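Cyclic AMP receptor protein (Thermus thermophilus, PDB 4EV0) activates transcription from six promoters in a cAMP-dependent manner, binding cyclic AMP and DNA as a homodimer with a winged helix-turn-helix domain. Local coordinates at residues L19-R24 with Y105-R110. Numbering follows the deposited sequence.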
# COMPACT_ATOMS: atom_id res chain seq x y z
N LEU B 19 12.96 28.70 -4.28
CA LEU B 19 13.41 28.36 -5.63
C LEU B 19 14.88 28.70 -5.91
O LEU B 19 15.49 28.13 -6.83
CB LEU B 19 12.52 29.04 -6.67
CG LEU B 19 11.15 28.37 -6.79
CD1 LEU B 19 10.24 29.15 -7.72
CD2 LEU B 19 11.33 26.94 -7.28
N SER B 20 15.45 29.60 -5.11
CA SER B 20 16.81 30.10 -5.35
C SER B 20 17.88 29.10 -4.95
O SER B 20 19.06 29.26 -5.29
CB SER B 20 17.04 31.45 -4.65
OG SER B 20 17.17 31.32 -3.24
N TYR B 21 17.47 28.06 -4.21
CA TYR B 21 18.39 26.99 -3.80
C TYR B 21 18.54 25.89 -4.88
O TYR B 21 19.40 25.01 -4.79
CB TYR B 21 17.93 26.39 -2.47
CG TYR B 21 18.11 27.29 -1.27
CD1 TYR B 21 17.24 28.35 -1.01
CD2 TYR B 21 19.14 27.06 -0.35
CE1 TYR B 21 17.41 29.17 0.10
CE2 TYR B 21 19.31 27.87 0.76
CZ TYR B 21 18.44 28.93 0.98
OH TYR B 21 18.61 29.73 2.09
N PHE B 22 17.69 25.96 -5.91
CA PHE B 22 17.62 24.92 -6.93
C PHE B 22 18.63 25.13 -8.07
O PHE B 22 19.13 26.23 -8.29
CB PHE B 22 16.20 24.85 -7.50
CG PHE B 22 15.23 24.18 -6.60
CD1 PHE B 22 14.80 24.80 -5.43
CD2 PHE B 22 14.71 22.94 -6.92
CE1 PHE B 22 13.88 24.16 -4.59
CE2 PHE B 22 13.80 22.31 -6.09
CZ PHE B 22 13.39 22.93 -4.93
N GLN B 23 18.92 24.04 -8.78
CA GLN B 23 19.82 24.08 -9.93
C GLN B 23 19.08 23.49 -11.12
O GLN B 23 18.31 22.53 -10.97
CB GLN B 23 21.09 23.29 -9.62
CG GLN B 23 21.76 23.75 -8.33
CD GLN B 23 23.13 23.14 -8.08
OE1 GLN B 23 23.75 22.57 -8.97
NE2 GLN B 23 23.60 23.28 -6.84
N ARG B 24 19.29 24.08 -12.28
CA ARG B 24 18.62 23.63 -13.49
C ARG B 24 19.33 22.41 -14.09
O ARG B 24 20.55 22.40 -14.21
CB ARG B 24 18.56 24.78 -14.50
CG ARG B 24 17.90 26.05 -13.96
CD ARG B 24 17.97 27.20 -14.97
NE ARG B 24 16.86 28.15 -14.81
CZ ARG B 24 16.99 29.41 -14.42
NH1 ARG B 24 18.19 29.89 -14.14
NH2 ARG B 24 15.93 30.20 -14.31
N TYR B 105 19.34 21.73 0.48
CA TYR B 105 18.09 21.45 1.15
C TYR B 105 18.22 21.72 2.66
O TYR B 105 17.34 22.34 3.26
CB TYR B 105 17.67 20.00 0.87
CG TYR B 105 16.80 19.39 1.94
CD1 TYR B 105 15.42 19.52 1.90
CD2 TYR B 105 17.36 18.67 2.98
CE1 TYR B 105 14.62 18.97 2.88
CE2 TYR B 105 16.56 18.11 3.98
CZ TYR B 105 15.19 18.26 3.92
OH TYR B 105 14.40 17.71 4.91
N LEU B 106 19.33 21.27 3.25
CA LEU B 106 19.59 21.44 4.68
C LEU B 106 19.65 22.90 5.12
O LEU B 106 19.21 23.26 6.22
CB LEU B 106 20.90 20.74 5.07
CG LEU B 106 20.80 19.21 5.12
CD1 LEU B 106 22.11 18.60 5.59
CD2 LEU B 106 19.66 18.80 6.02
N ALA B 107 20.19 23.75 4.26
CA ALA B 107 20.25 25.17 4.57
C ALA B 107 18.88 25.82 4.33
O ALA B 107 18.51 26.77 5.02
CB ALA B 107 21.36 25.87 3.77
N LEU B 108 18.13 25.29 3.36
CA LEU B 108 16.81 25.85 3.05
C LEU B 108 15.77 25.66 4.17
O LEU B 108 15.05 26.59 4.53
CB LEU B 108 16.26 25.28 1.74
CG LEU B 108 14.79 25.64 1.44
CD1 LEU B 108 14.61 27.15 1.37
CD2 LEU B 108 14.31 24.96 0.15
N ILE B 109 15.67 24.45 4.71
CA ILE B 109 14.66 24.18 5.73
C ILE B 109 14.94 24.96 7.01
O ILE B 109 14.02 25.22 7.78
CB ILE B 109 14.48 22.67 6.02
CG1 ILE B 109 15.73 22.08 6.65
CG2 ILE B 109 14.10 21.93 4.74
CD1 ILE B 109 15.52 20.69 7.17
N ARG B 110 16.19 25.35 7.21
CA ARG B 110 16.57 26.20 8.36
C ARG B 110 15.94 27.58 8.25
O ARG B 110 15.64 28.21 9.26
CB ARG B 110 18.08 26.33 8.48
CG ARG B 110 18.75 25.15 9.16
CD ARG B 110 20.24 25.42 9.41
NE ARG B 110 20.69 24.74 10.62
CZ ARG B 110 21.75 25.10 11.34
NH1 ARG B 110 22.49 26.13 10.96
NH2 ARG B 110 22.07 24.42 12.44
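Tyr21 lays one face of its phenol ring over Leu108, on helix 102-111 of the CRP-type cyclic-nucleotide-binding domain, a cupin-like beta fold. The evidence for a CH-pi contact is direct: Leu108 CB lies 3.9 Å from the centroid of the Tyr21 ring and only 9° off the ring normal. One methyl of the leucine reaches the CD1/CE1 side of the same ring, where CD1 of Leu108 is 3.7 Å from CE1 of Tyr21. The leucine's first torsion sets CG anti to the backbone N (chi1 171°), and the second (59°) then fixes where that methyl lies. At the opposite ring corner, CE2 of Tyr21 lies 4.2 Å from Ala107 CB and 3.8 Å from Leu108 N, so the phenol also packs against the helix backbone.

No hydrogen bond spans the two segments; the 188 Å² they bury together is essentially the work of one aromatic residue on two aliphatic ones. The tyrosine sits in a type I beta turn from Leu19 to Phe22, which links helix 12-19 to strand 23-27, an outer strand of its sheet within the chain. The contact therefore joins this N-terminal connection to the helix that follows strand 95-101, the neighbour of 23-27 in that sheet. Elsewhere on the same helix, Tyr105 and Ile109 touch helix 114-135, and Tyr105 OH is hydrogen-bonded to His117 ND1 of the second subunit; Ile109 also packs on that histidine, which places the contact beside the dimer interface. Closing the turn that presents the phenol, Phe22 N donates to Leu19 O at 3.2 Å.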